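Local coordinates for protein transcriptional regulator, putative (Pseudomonas syringae pv. tomato, PDB 2R5F) that probably acts as a DNA-binding transcriptional regulator of the SorC family, whose domain described here is thought to bind a sugar effector, at residues 39-44 against 70-75; 63-68 against 106-111; 86-91 against 147-152; 153-158 against 224-229. All blocks are in the same frame, centred on the assembly; numbering follows the deposited sequence.

Contact 1. Residues 39-44 against 70-75; sequences IKQAIG and IRAMVS
Gly44 and selenomethionine Met73 bring the two helices together: their CA atoms stand 3.7 Å apart, a spacing that is possible because Gly44 has no side chain between the backbones. The short axes approach to 7.7 Å and cross at -55°. Met73 can be followed outward from this point. Its CB packs on the Gly44 carbonyl, 3.7 Å from Gly44 O, and CG still lies 3.9 Å from the same oxygen. With CG anti to the backbone N (chi1 175°), SE is carried away from helix 39-44, and the bend at the last torsion turns CE toward Ile157 of the central sheet. Backbone reinforces this corner, since Met73 CA directs a C-H at Gly44 O over 3.5 Å, with 152° at the hydrogen. One residue earlier, the methyl of Ala72 points into the other helix, its CB 3.6 Å from Lys40 O and 3.8 Å from Gln41 OE1. That amide is held by other partners, OE1 by His76 and NE2 by Glu37. No hydrogen bond joins the two segments. This is close helix-helix packing at a small-residue contact, Gly44 against Ala72 and Met73, between two helices covering one face of a Rossmann-like alpha/beta sheet.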
loop_
_atom_site.group_PDB
_atom_site.type_symbol
_atom_site.label_atom_id
_atom_site.label_comp_id
_atom_site.label_asym_id
_atom_site.label_seq_id
_atom_site.Cartn_x
_atom_site.Cartn_y
_atom_site.Cartn_z
ATOM N N ILE A 39 15.313 -3.397 4.074
ATOM C CA ILE A 39 14.149 -2.673 4.579
ATOM C C ILE A 39 12.840 -3.154 3.948
ATOM O O ILE A 39 11.854 -3.332 4.652
ATOM C CB ILE A 39 14.298 -1.136 4.410
ATOM C CG1 ILE A 39 15.317 -0.592 5.418
ATOM C CG2 ILE A 39 12.912 -0.437 4.568
ATOM C CD1 ILE A 39 15.815 0.801 5.117
ATOM N N LYS A 40 12.825 -3.374 2.632
ATOM C CA LYS A 40 11.593 -3.813 1.961
ATOM C C LYS A 40 11.165 -5.183 2.461
ATOM O O LYS A 40 9.971 -5.417 2.638
ATOM C CB LYS A 40 11.740 -3.878 0.445
ATOM C CG LYS A 40 11.703 -2.541 -0.285
ATOM C CD LYS A 40 11.447 -2.770 -1.779
ATOM C CE LYS A 40 12.701 -2.726 -2.584
ATOM N NZ LYS A 40 12.464 -3.332 -3.909
ATOM N N GLN A 41 12.148 -6.054 2.718
ATOM C CA GLN A 41 11.890 -7.440 3.131
ATOM C C GLN A 41 11.371 -7.543 4.564
ATOM O O GLN A 41 10.529 -8.393 4.852
ATOM C CB GLN A 41 13.149 -8.329 2.993
ATOM C CG GLN A 41 13.646 -8.655 1.535
ATOM C CD GLN A 41 12.554 -9.178 0.583
ATOM O OE1 GLN A 41 11.562 -9.765 1.003
ATOM N NE2 GLN A 41 12.745 -8.947 -0.717
ATOM N N ALA A 42 11.918 -6.709 5.456
ATOM C CA ALA A 42 11.417 -6.581 6.830
ATOM C C ALA A 42 9.978 -6.058 6.848
ATOM O O ALA A 42 9.141 -6.564 7.587
ATOM C CB ALA A 42 12.358 -5.675 7.693
ATOM N N ILE A 43 9.705 -5.019 6.061
ATOM C CA ILE A 43 8.334 -4.461 5.965
ATOM C C ILE A 43 7.373 -5.479 5.363
ATOM O O ILE A 43 6.287 -5.732 5.922
ATOM C CB ILE A 43 8.283 -3.097 5.195
ATOM C CG1 ILE A 43 8.989 -2.009 6.021
ATOM C CG2 ILE A 43 6.803 -2.658 4.921
ATOM C CD1 ILE A 43 9.409 -0.832 5.204
ATOM N N GLY A 44 7.758 -6.061 4.229
ATOM C CA GLY A 44 6.931 -7.112 3.604
ATOM C C GLY A 44 6.628 -8.253 4.561
ATOM O O GLY A 44 5.487 -8.676 4.700
ATOM N N ILE A 70 4.965 -4.347 -1.580
ATOM C CA ILE A 70 3.809 -5.253 -1.614
ATOM C C ILE A 70 4.215 -6.587 -2.250
ATOM O O ILE A 70 3.811 -7.651 -1.769
ATOM C CB ILE A 70 2.608 -4.626 -2.338
ATOM C CG1 ILE A 70 2.141 -3.368 -1.574
ATOM C CG2 ILE A 70 1.445 -5.674 -2.502
ATOM C CD1 ILE A 70 0.927 -2.626 -2.205
ATOM N N ARG A 71 5.049 -6.531 -3.302
ATOM C CA ARG A 71 5.659 -7.759 -3.836
ATOM C C ARG A 71 6.414 -8.525 -2.748
ATOM O O ARG A 71 6.271 -9.742 -2.650
ATOM C CB ARG A 71 6.589 -7.451 -5.001
ATOM C CG ARG A 71 6.757 -8.589 -6.021
ATOM C CD ARG A 71 7.578 -8.111 -7.237
ATOM N NE ARG A 71 7.040 -6.849 -7.775
ATOM C CZ ARG A 71 7.724 -5.708 -7.894
ATOM N NH1 ARG A 71 7.118 -4.626 -8.372
ATOM N NH2 ARG A 71 9.019 -5.647 -7.558
ATOM N N ALA A 72 7.208 -7.826 -1.927
ATOM C CA ALA A 72 7.860 -8.464 -0.781
ATOM C C ALA A 72 6.835 -9.101 0.194
ATOM O O ALA A 72 7.036 -10.212 0.674
ATOM C CB ALA A 72 8.761 -7.476 -0.051
HETATM N N MSE A 73 5.739 -8.405 0.477
HETATM C CA MSE A 73 4.708 -8.980 1.352
HETATM C C MSE A 73 4.198 -10.287 0.778
HETATM O O MSE A 73 4.208 -11.295 1.465
HETATM C CB MSE A 73 3.548 -8.023 1.566
HETATM C CG MSE A 73 2.388 -8.607 2.368
HETATM SE SE MSE A 73 0.852 -7.420 2.245
HETATM C CE MSE A 73 0.109 -8.024 0.544
ATOM N N VAL A 74 3.802 -10.285 -0.497
ATOM C CA VAL A 74 3.183 -11.486 -1.070
ATOM C C VAL A 74 4.150 -12.669 -1.026
ATOM O O VAL A 74 3.756 -13.772 -0.671
ATOM C CB VAL A 74 2.617 -11.252 -2.487
ATOM C CG1 VAL A 74 2.249 -12.603 -3.166
ATOM C CG2 VAL A 74 1.400 -10.336 -2.415
ATOM N N SER A 75 5.429 -12.416 -1.310
ATOM C CA SER A 75 6.434 -13.477 -1.317
ATOM C C SER A 75 6.741 -14.052 0.068
ATOM O O SER A 75 7.344 -15.123 0.172
ATOM C CB SER A 75 7.721 -13.014 -1.992
ATOM O OG SER A 75 8.515 -12.310 -1.060
#

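Contact 2. Residues 63-68 against 106-111; sequences ISSWSS and LLTQRL. With SO4 (sulfate ion), chain B.
Apolar contacts join Ile63 and helix 106-111. A chi1 of 68° wedges Ile63 CG1 between its own backbone N and carbonyl carbon, which sends CD1 to 4.0 Å from Thr108 CA, while the CG2 branch meets Leu111 CD2 at 3.7 Å.

The Leu107 methyl CD2 packs instead on a polar backbone atom, 3.4 Å from Ser65 O. Ser65 packs on Thr108 through a carbon, its CB 3.2 Å from Thr108 OG1, an oxygen already hydrogen-bonded to Ala104 O in its own helix. The loop is shaped by a type I turn from Ser64 to Ser67, closed by Ser67 N to Ser64 O at 3.1 Å.

Anion contacts lie on the far end of the loop. Ser67 OG gives a 2.6 Å hydrogen bond to sulfate O3 and also caps Ile70 N; Ser68 N reaches sulfate O4 at 3.0 Å, fairly straight at 161°. Thr69 OG1 and Lys236 NZ also bond to the sulfate. An N-capped helix start holding a sulfate after a strand is characteristic of anion sites in Rossmann-like folds. The sulfate probably comes from the crystallisation liquor, but may mark where a phosphate of a sugar effector could sit.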
loop_
_atom_site.group_PDB
_atom_site.type_symbol
_atom_site.label_atom_id
_atom_site.label_comp_id
_atom_site.label_asym_id
_atom_site.label_seq_id
_atom_site.Cartn_x
_atom_site.Cartn_y
_atom_site.Cartn_z
ATOM N N ILE A 63 -5.106 -3.503 -3.717
ATOM C CA ILE A 63 -3.655 -3.360 -3.570
ATOM C C ILE A 63 -3.048 -2.503 -4.689
ATOM O O ILE A 63 -3.466 -2.565 -5.856
ATOM C CB ILE A 63 -2.857 -4.711 -3.458
ATOM C CG1 ILE A 63 -2.874 -5.513 -4.775
ATOM C CG2 ILE A 63 -3.294 -5.552 -2.262
ATOM C CD1 ILE A 63 -1.672 -6.528 -4.902
ATOM N N SER A 64 -2.048 -1.721 -4.306
ATOM C CA SER A 64 -1.203 -0.978 -5.248
ATOM C C SER A 64 -0.228 -1.947 -5.932
ATOM O O SER A 64 0.903 -2.149 -5.462
ATOM C CB SER A 64 -0.414 0.079 -4.470
ATOM O OG SER A 64 0.154 0.994 -5.384
ATOM N N SER A 65 -0.639 -2.562 -7.035
ATOM C CA SER A 65 0.111 -3.728 -7.499
ATOM C C SER A 65 1.513 -3.430 -8.071
ATOM O O SER A 65 2.327 -4.336 -8.180
ATOM C CB SER A 65 -0.721 -4.589 -8.452
ATOM O OG SER A 65 -1.716 -3.797 -9.066
ATOM N N TRP A 66 1.800 -2.171 -8.395
ATOM C CA TRP A 66 3.149 -1.798 -8.874
ATOM C C TRP A 66 4.233 -1.711 -7.777
ATOM O O TRP A 66 5.416 -1.523 -8.074
ATOM C CB TRP A 66 3.101 -0.501 -9.685
ATOM C CG TRP A 66 2.352 -0.631 -10.996
ATOM C CD1 TRP A 66 1.015 -0.810 -11.146
ATOM C CD2 TRP A 66 2.900 -0.586 -12.330
ATOM N NE1 TRP A 66 0.683 -0.885 -12.470
ATOM C CE2 TRP A 66 1.818 -0.741 -13.226
ATOM C CE3 TRP A 66 4.194 -0.436 -12.850
ATOM C CZ2 TRP A 66 1.983 -0.747 -14.620
ATOM C CZ3 TRP A 66 4.363 -0.429 -14.250
ATOM C CH2 TRP A 66 3.260 -0.591 -15.114
ATOM N N SER A 67 3.826 -1.848 -6.523
ATOM C CA SER A 67 4.733 -1.708 -5.392
ATOM C C SER A 67 5.612 -2.943 -5.117
ATOM O O SER A 67 5.114 -4.055 -5.003
ATOM C CB SER A 67 3.930 -1.315 -4.150
ATOM O OG SER A 67 4.741 -1.414 -2.993
ATOM N N SER A 68 6.930 -2.739 -5.015
ATOM C CA SER A 68 7.857 -3.848 -4.700
ATOM C C SER A 68 7.842 -4.248 -3.248
ATOM O O SER A 68 8.199 -5.367 -2.908
ATOM C CB SER A 68 9.300 -3.538 -5.128
ATOM O OG SER A 68 9.470 -2.148 -5.251
ATOM N N LEU A 106 -0.165 -10.038 -12.495
ATOM C CA LEU A 106 0.187 -11.309 -11.897
ATOM C C LEU A 106 0.283 -11.262 -10.366
ATOM O O LEU A 106 -0.054 -12.229 -9.689
ATOM C CB LEU A 106 1.528 -11.747 -12.452
ATOM C CG LEU A 106 2.176 -12.970 -11.812
ATOM C CD1 LEU A 106 1.333 -14.184 -12.133
ATOM C CD2 LEU A 106 3.587 -13.134 -12.319
ATOM N N LEU A 107 0.756 -10.140 -9.828
ATOM C CA LEU A 107 0.884 -9.981 -8.375
ATOM C C LEU A 107 -0.457 -9.948 -7.667
ATOM O O LEU A 107 -0.629 -10.564 -6.615
ATOM C CB LEU A 107 1.681 -8.724 -8.042
ATOM C CG LEU A 107 1.946 -8.550 -6.549
ATOM C CD1 LEU A 107 2.950 -9.617 -6.144
ATOM C CD2 LEU A 107 2.549 -7.178 -6.300
ATOM N N THR A 108 -1.400 -9.219 -8.251
ATOM C CA THR A 108 -2.758 -9.092 -7.746
ATOM C C THR A 108 -3.423 -10.458 -7.741
ATOM O O THR A 108 -4.105 -10.815 -6.779
ATOM C CB THR A 108 -3.588 -8.161 -8.657
ATOM O OG1 THR A 108 -2.868 -6.949 -8.887
ATOM C CG2 THR A 108 -4.904 -7.798 -8.018
ATOM N N GLN A 109 -3.230 -11.185 -8.848
ATOM C CA GLN A 109 -3.755 -12.535 -9.039
ATOM C C GLN A 109 -3.163 -13.516 -8.027
ATOM O O GLN A 109 -3.904 -14.246 -7.366
ATOM C CB GLN A 109 -3.532 -13.018 -10.481
ATOM C CG GLN A 109 -4.149 -14.429 -10.771
ATOM C CD GLN A 109 -5.619 -14.545 -10.375
ATOM O OE1 GLN A 109 -5.966 -15.099 -9.317
ATOM N NE2 GLN A 109 -6.489 -14.006 -11.213
ATOM N N ARG A 110 -1.836 -13.490 -7.889
ATOM C CA ARG A 110 -1.125 -14.303 -6.910
ATOM C C ARG A 110 -1.712 -14.139 -5.521
ATOM O O ARG A 110 -1.947 -15.115 -4.868
ATOM C CB ARG A 110 0.348 -13.958 -6.870
ATOM C CG ARG A 110 1.163 -14.652 -7.900
ATOM C CD ARG A 110 2.571 -14.128 -7.906
ATOM N NE ARG A 110 3.306 -14.512 -6.703
ATOM C CZ ARG A 110 4.388 -13.875 -6.251
ATOM N NH1 ARG A 110 4.868 -12.813 -6.893
ATOM N NH2 ARG A 110 5.002 -14.296 -5.153
ATOM N N LEU A 111 -1.982 -12.903 -5.094
ATOM C CA LEU A 111 -2.569 -12.605 -3.784
ATOM C C LEU A 111 -3.987 -13.145 -3.608
ATOM O O LEU A 111 -4.339 -13.653 -2.544
ATOM C CB LEU A 111 -2.504 -11.097 -3.473
ATOM C CG LEU A 111 -3.067 -10.735 -2.081
ATOM C CD1 LEU A 111 -2.255 -11.430 -0.995
ATOM C CD2 LEU A 111 -3.206 -9.220 -1.817
HETATM S S SO4 B . 7.690 0.702 -3.637
HETATM O O1 SO4 B . 8.179 2.073 -3.700
HETATM O O2 SO4 B . 8.645 -0.189 -3.001
HETATM O O3 SO4 B . 6.446 0.610 -2.916
HETATM O O4 SO4 B . 7.558 0.184 -4.999
#

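Contact 3. Residues 86-91 against 147-152; sequences AQEVVQ and LHRFDS
Strand residue Val90 and Arg149 give the nearest backbone approach, CA to CA 7.1 Å, so the contact between strand 88-91 and the end region of helix 138-149 is made mainly by side chains. A salt bridge joins Glu88 and Arg149. Arg149 NH1 donates to Glu88 OE2 at 2.6 Å, reaching the syn side of the carboxylate with an angle of 136° at the hydrogen. Arg149 NE lies 2.7 Å from Glu88 OE1, but its bend to 120° makes that second bond weak. The carboxylate and guanidinium planes are turned 43° from each other, so the pair grips obliquely. Bends at chi2 and chi3 curl the arginine back toward Ser152 of its own segment, bringing NE and NH1 to the end of the extended Glu88 chain. Second partners steady both charges: His60 ND1 bonds to Glu88 OE2, and Phe120 receives Arg149 in a cation-pi contact.

Beside the ion pair the contact is apolar. Val90 CG2 packs on Arg149 CB at 3.6 Å, the two side chains crossing at about a right angle. The other branch, Val90 CG1, touches the edge of the Phe150 ring at CE1 (4.1 Å), where Gln91 O also approaches. The whole belongs to a beta-alpha-beta crossover: helix 138-149 links strand 119-120 to the parallel strand 155-162, and here its far end is tied to strand 88-94 of the same Rossmann-like sheet.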
loop_
_atom_site.group_PDB
_atom_site.type_symbol
_atom_site.label_atom_id
_atom_site.label_comp_id
_atom_site.label_asym_id
_atom_site.label_seq_id
_atom_site.Cartn_x
_atom_site.Cartn_y
_atom_site.Cartn_z
ATOM N N ALA A 86 -10.667 -13.797 2.282
ATOM C CA ALA A 86 -11.141 -12.467 1.934
ATOM C C ALA A 86 -12.232 -12.568 0.903
ATOM O O ALA A 86 -12.354 -13.588 0.241
ATOM C CB ALA A 86 -9.980 -11.571 1.411
ATOM N N GLN A 87 -13.016 -11.501 0.749
ATOM C CA GLN A 87 -14.019 -11.406 -0.332
ATOM C C GLN A 87 -13.450 -11.208 -1.754
ATOM O O GLN A 87 -13.923 -11.835 -2.689
ATOM C CB GLN A 87 -15.045 -10.300 -0.030
ATOM C CG GLN A 87 -15.893 -10.547 1.204
ATOM C CD GLN A 87 -16.624 -11.863 1.108
ATOM O OE1 GLN A 87 -17.650 -11.962 0.444
ATOM N NE2 GLN A 87 -16.079 -12.891 1.740
ATOM N N GLU A 88 -12.447 -10.351 -1.924
ATOM C CA GLU A 88 -11.832 -10.125 -3.246
ATOM C C GLU A 88 -10.517 -9.345 -3.104
ATOM O O GLU A 88 -10.254 -8.759 -2.056
ATOM C CB GLU A 88 -12.795 -9.339 -4.146
ATOM C CG GLU A 88 -13.246 -8.013 -3.494
ATOM C CD GLU A 88 -14.292 -7.241 -4.272
ATOM O OE1 GLU A 88 -14.124 -7.061 -5.494
ATOM O OE2 GLU A 88 -15.259 -6.755 -3.648
ATOM N N VAL A 89 -9.702 -9.365 -4.158
ATOM C CA VAL A 89 -8.494 -8.573 -4.262
ATOM C C VAL A 89 -8.650 -7.775 -5.559
ATOM O O VAL A 89 -8.828 -8.356 -6.629
ATOM C CB VAL A 89 -7.234 -9.464 -4.314
ATOM C CG1 VAL A 89 -5.954 -8.623 -4.537
ATOM C CG2 VAL A 89 -7.144 -10.286 -3.017
ATOM N N VAL A 90 -8.639 -6.450 -5.435
ATOM C CA VAL A 90 -8.814 -5.544 -6.577
ATOM C C VAL A 90 -7.478 -4.863 -6.864
ATOM O O VAL A 90 -6.787 -4.382 -5.948
ATOM C CB VAL A 90 -9.953 -4.508 -6.299
ATOM C CG1 VAL A 90 -10.201 -3.558 -7.507
ATOM C CG2 VAL A 90 -11.228 -5.251 -5.892
ATOM N N GLN A 91 -7.088 -4.873 -8.130
ATOM C CA GLN A 91 -5.924 -4.133 -8.579
ATOM C C GLN A 91 -6.268 -2.649 -8.568
ATOM O O GLN A 91 -7.219 -2.243 -9.236
ATOM C CB GLN A 91 -5.580 -4.564 -9.993
ATOM C CG GLN A 91 -4.469 -3.753 -10.597
ATOM C CD GLN A 91 -3.847 -4.469 -11.758
ATOM O OE1 GLN A 91 -4.329 -5.515 -12.163
ATOM N NE2 GLN A 91 -2.790 -3.903 -12.312
ATOM N N LEU A 147 -13.288 -0.683 -11.595
ATOM C CA LEU A 147 -13.731 0.624 -11.083
ATOM C C LEU A 147 -14.933 0.493 -10.153
ATOM O O LEU A 147 -15.030 1.185 -9.146
ATOM C CB LEU A 147 -14.069 1.603 -12.220
ATOM C CG LEU A 147 -12.965 2.202 -13.088
ATOM C CD1 LEU A 147 -13.560 3.032 -14.255
ATOM C CD2 LEU A 147 -11.968 3.046 -12.260
ATOM N N HIS A 148 -15.845 -0.407 -10.503
ATOM C CA HIS A 148 -17.030 -0.674 -9.712
ATOM C C HIS A 148 -16.685 -1.126 -8.280
ATOM O O HIS A 148 -17.383 -0.786 -7.308
ATOM C CB HIS A 148 -17.873 -1.726 -10.429
ATOM C CG HIS A 148 -19.114 -2.111 -9.693
ATOM N ND1 HIS A 148 -20.257 -1.342 -9.713
ATOM C CD2 HIS A 148 -19.398 -3.192 -8.930
ATOM C CE1 HIS A 148 -21.191 -1.929 -8.982
ATOM N NE2 HIS A 148 -20.695 -3.052 -8.493
ATOM N N ARG A 149 -15.605 -1.890 -8.164
ATOM C CA ARG A 149 -15.216 -2.497 -6.904
ATOM C C ARG A 149 -14.650 -1.495 -5.896
ATOM O O ARG A 149 -14.744 -1.736 -4.692
ATOM C CB ARG A 149 -14.196 -3.618 -7.127
ATOM C CG ARG A 149 -14.534 -4.675 -8.178
ATOM C CD ARG A 149 -15.847 -5.409 -7.924
ATOM N NE ARG A 149 -16.146 -5.567 -6.499
ATOM C CZ ARG A 149 -17.355 -5.836 -6.002
ATOM N NH1 ARG A 149 -17.516 -5.945 -4.682
ATOM N NH2 ARG A 149 -18.402 -5.988 -6.812
ATOM N N PHE A 150 -14.080 -0.386 -6.381
ATOM C CA PHE A 150 -13.450 0.623 -5.504
ATOM C C PHE A 150 -14.325 0.998 -4.321
ATOM O O PHE A 150 -13.838 1.211 -3.215
ATOM C CB PHE A 150 -13.073 1.908 -6.258
ATOM C CG PHE A 150 -11.903 1.763 -7.200
ATOM C CD1 PHE A 150 -11.204 0.572 -7.301
ATOM C CD2 PHE A 150 -11.508 2.836 -7.982
ATOM C CE1 PHE A 150 -10.130 0.442 -8.183
ATOM C CE2 PHE A 150 -10.439 2.733 -8.867
ATOM C CZ PHE A 150 -9.749 1.537 -8.968
ATOM N N ASP A 151 -15.627 1.068 -4.550
ATOM C CA ASP A 151 -16.521 1.511 -3.501
ATOM C C ASP A 151 -16.797 0.445 -2.428
ATOM O O ASP A 151 -17.255 0.776 -1.330
ATOM C CB ASP A 151 -17.798 2.081 -4.120
ATOM C CG ASP A 151 -17.547 3.423 -4.801
ATOM O OD1 ASP A 151 -17.459 4.441 -4.074
ATOM O OD2 ASP A 151 -17.412 3.450 -6.052
ATOM N N SER A 152 -16.495 -0.817 -2.741
ATOM C CA SER A 152 -16.666 -1.911 -1.778
ATOM C C SER A 152 -15.397 -2.124 -0.936
ATOM O O SER A 152 -15.459 -2.714 0.150
ATOM C CB SER A 152 -17.091 -3.217 -2.482
ATOM O OG SER A 152 -18.066 -2.998 -3.505
#

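Contact 4. Residues 153-158 against 224-229; sequences ITLAIV and INRVLG
Ala156 and Leu228 form the tight part of a parallel strand pair whose short axes run 4.6 Å apart, 17° from parallel. Leu228 N donates to Ala156 O at 2.7 Å and 160°, and Val158 N to Leu228 O at 2.8 Å; both donors sit almost straight out from the carbonyl. Ala156 N to Arg226 O is a little longer, 3.0 Å, and more bent at 146°. Alpha hydrogens of Ile157 and Val227 close on the same carbonyls, so main-chain oxygens here are met more than once. On the face carrying Ala156, Ile224 CD1 fits between Ile153 CG2 (3.8 Å) and Ala156 CB (3.9 Å), while Val158 and Val227 cross through their CG2 and CG1 methyls. On the opposite face Leu155, with CG anti to its backbone N, puts CD1 over the flat guanidinium of Arg226, 4.1 Å from CZ.

The start of the pair is looser. Asn225 is exposed and brings CB to 3.3 Å from Thr154 O, and a water bridges the two chains, donating to Ile153 O and accepting from Asn225 N. The polar ends here are held by protein groups beyond the two segments: Thr154 OG1 by Asp59 and His60 N, Arg226 NE by Tyr50 OH.

Helix 36-54 covers the Ile157 and Leu228 face with Tyr50 and Leu51; strand 60-63 continues the sheet beyond 155-158, and strand 251-255 beyond 226-229.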
loop_
_atom_site.group_PDB
_atom_site.type_symbol
_atom_site.label_atom_id
_atom_site.label_comp_id
_atom_site.label_asym_id
_atom_site.label_seq_id
_atom_site.Cartn_x
_atom_site.Cartn_y
_atom_site.Cartn_z
ATOM N N ILE A 153 -14.256 -1.643 -1.420
ATOM C CA ILE A 153 -12.978 -1.885 -0.717
ATOM C C ILE A 153 -12.960 -1.444 0.746
ATOM O O ILE A 153 -13.378 -0.339 1.074
ATOM C CB ILE A 153 -11.788 -1.311 -1.484
ATOM C CG1 ILE A 153 -11.520 -2.184 -2.721
ATOM C CG2 ILE A 153 -10.531 -1.273 -0.606
ATOM C CD1 ILE A 153 -10.869 -1.407 -3.791
ATOM N N THR A 154 -12.490 -2.339 1.613
ATOM C CA THR A 154 -12.466 -2.122 3.044
ATOM C C THR A 154 -11.056 -2.085 3.616
ATOM O O THR A 154 -10.852 -1.541 4.686
ATOM C CB THR A 154 -13.283 -3.198 3.782
ATOM O OG1 THR A 154 -12.625 -4.464 3.675
ATOM C CG2 THR A 154 -14.659 -3.302 3.200
ATOM N N LEU A 155 -10.099 -2.682 2.909
ATOM C CA LEU A 155 -8.691 -2.630 3.262
ATOM C C LEU A 155 -7.859 -2.310 2.029
ATOM O O LEU A 155 -7.736 -3.149 1.126
ATOM C CB LEU A 155 -8.233 -3.964 3.841
ATOM C CG LEU A 155 -6.726 -4.215 4.097
ATOM C CD1 LEU A 155 -6.120 -3.285 5.129
ATOM C CD2 LEU A 155 -6.534 -5.658 4.523
ATOM N N ALA A 156 -7.321 -1.098 1.961
ATOM C CA ALA A 156 -6.352 -0.770 0.891
ATOM C C ALA A 156 -4.947 -0.950 1.386
ATOM O O ALA A 156 -4.589 -0.425 2.422
ATOM C CB ALA A 156 -6.567 0.647 0.336
ATOM N N ILE A 157 -4.143 -1.704 0.635
ATOM C CA ILE A 157 -2.743 -1.878 0.929
ATOM C C ILE A 157 -1.914 -1.147 -0.132
ATOM O O ILE A 157 -1.994 -1.460 -1.315
ATOM C CB ILE A 157 -2.340 -3.383 0.939
ATOM C CG1 ILE A 157 -3.357 -4.204 1.747
ATOM C CG2 ILE A 157 -0.867 -3.523 1.422
ATOM C CD1 ILE A 157 -3.163 -5.636 1.663
ATOM N N VAL A 158 -1.117 -0.171 0.285
ATOM C CA VAL A 158 -0.467 0.755 -0.670
ATOM C C VAL A 158 0.997 0.999 -0.333
ATOM O O VAL A 158 1.380 1.068 0.843
ATOM C CB VAL A 158 -1.218 2.148 -0.765
ATOM C CG1 VAL A 158 -2.693 1.992 -1.216
ATOM C CG2 VAL A 158 -1.131 2.933 0.553
ATOM N N ILE A 224 -11.591 5.058 2.907
ATOM C CA ILE A 224 -11.585 3.594 3.072
ATOM C C ILE A 224 -11.471 3.208 4.556
ATOM O O ILE A 224 -10.664 3.792 5.294
ATOM C CB ILE A 224 -10.513 2.903 2.169
ATOM C CG1 ILE A 224 -10.979 2.953 0.716
ATOM C CG2 ILE A 224 -10.281 1.453 2.576
ATOM C CD1 ILE A 224 -9.969 2.511 -0.286
ATOM N N ASN A 225 -12.301 2.243 4.984
ATOM C CA ASN A 225 -12.296 1.707 6.358
ATOM C C ASN A 225 -10.886 1.642 6.994
ATOM O O ASN A 225 -10.699 2.011 8.155
ATOM C CB ASN A 225 -12.966 0.311 6.410
ATOM C CG ASN A 225 -14.504 0.372 6.471
ATOM O OD1 ASN A 225 -15.199 -0.606 6.135
ATOM N ND2 ASN A 225 -15.040 1.514 6.904
ATOM N N ARG A 226 -9.905 1.179 6.222
ATOM C CA ARG A 226 -8.565 0.880 6.732
ATOM C C ARG A 226 -7.549 0.895 5.591
ATOM O O ARG A 226 -7.634 0.104 4.652
ATOM C CB ARG A 226 -8.608 -0.487 7.414
ATOM C CG ARG A 226 -7.346 -1.072 7.960
ATOM C CD ARG A 226 -7.787 -1.966 9.104
ATOM N NE ARG A 226 -7.050 -3.223 9.209
ATOM C CZ ARG A 226 -7.514 -4.417 8.840
ATOM N NH1 ARG A 226 -6.750 -5.494 8.984
ATOM N NH2 ARG A 226 -8.733 -4.546 8.331
ATOM N N VAL A 227 -6.615 1.836 5.638
ATOM C CA VAL A 227 -5.569 1.915 4.614
ATOM C C VAL A 227 -4.231 1.570 5.261
ATOM O O VAL A 227 -3.799 2.221 6.231
ATOM C CB VAL A 227 -5.527 3.296 3.921
ATOM C CG1 VAL A 227 -4.399 3.376 2.890
ATOM C CG2 VAL A 227 -6.871 3.583 3.259
ATOM N N LEU A 228 -3.621 0.512 4.742
ATOM C CA LEU A 228 -2.320 0.038 5.197
ATOM C C LEU A 228 -1.273 0.631 4.277
ATOM O O LEU A 228 -1.278 0.326 3.081
ATOM C CB LEU A 228 -2.280 -1.506 5.138
ATOM C CG LEU A 228 -1.063 -2.362 5.544
ATOM C CD1 LEU A 228 -0.541 -1.999 6.907
ATOM C CD2 LEU A 228 -1.408 -3.846 5.544
ATOM N N GLY A 229 -0.397 1.481 4.812
ATOM C CA GLY A 229 0.818 1.905 4.112
ATOM C C GLY A 229 2.060 1.081 4.408
ATOM O O GLY A 229 2.391 0.852 5.573
HETATM O O HOH W 1 -14.524 1.181 2.840
#

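Contacts 2, 3 and 4 are buried, whereas contact 1 is partly buried, with exposed Ser75 at its margin. Contact 4 lies within the sheet, pairing two of its parallel strands, and its chemistry is mainly main-chain bonding. Contacts 1 and 2 lie around it: contact 1 joins two covering helices without a cross-segment hydrogen bond, and contact 2 seats a loop on another helix and carries the anion site. Contact 3 relies instead on an ion pair. The end of strand 60-63 and the residue after it link contacts 2, 3 and 4: Ile63 N probably bonds to Val90 O, and Ser64 N to Ile157 O. Ile70 CD1 of contact 1 packs against Ile157 O.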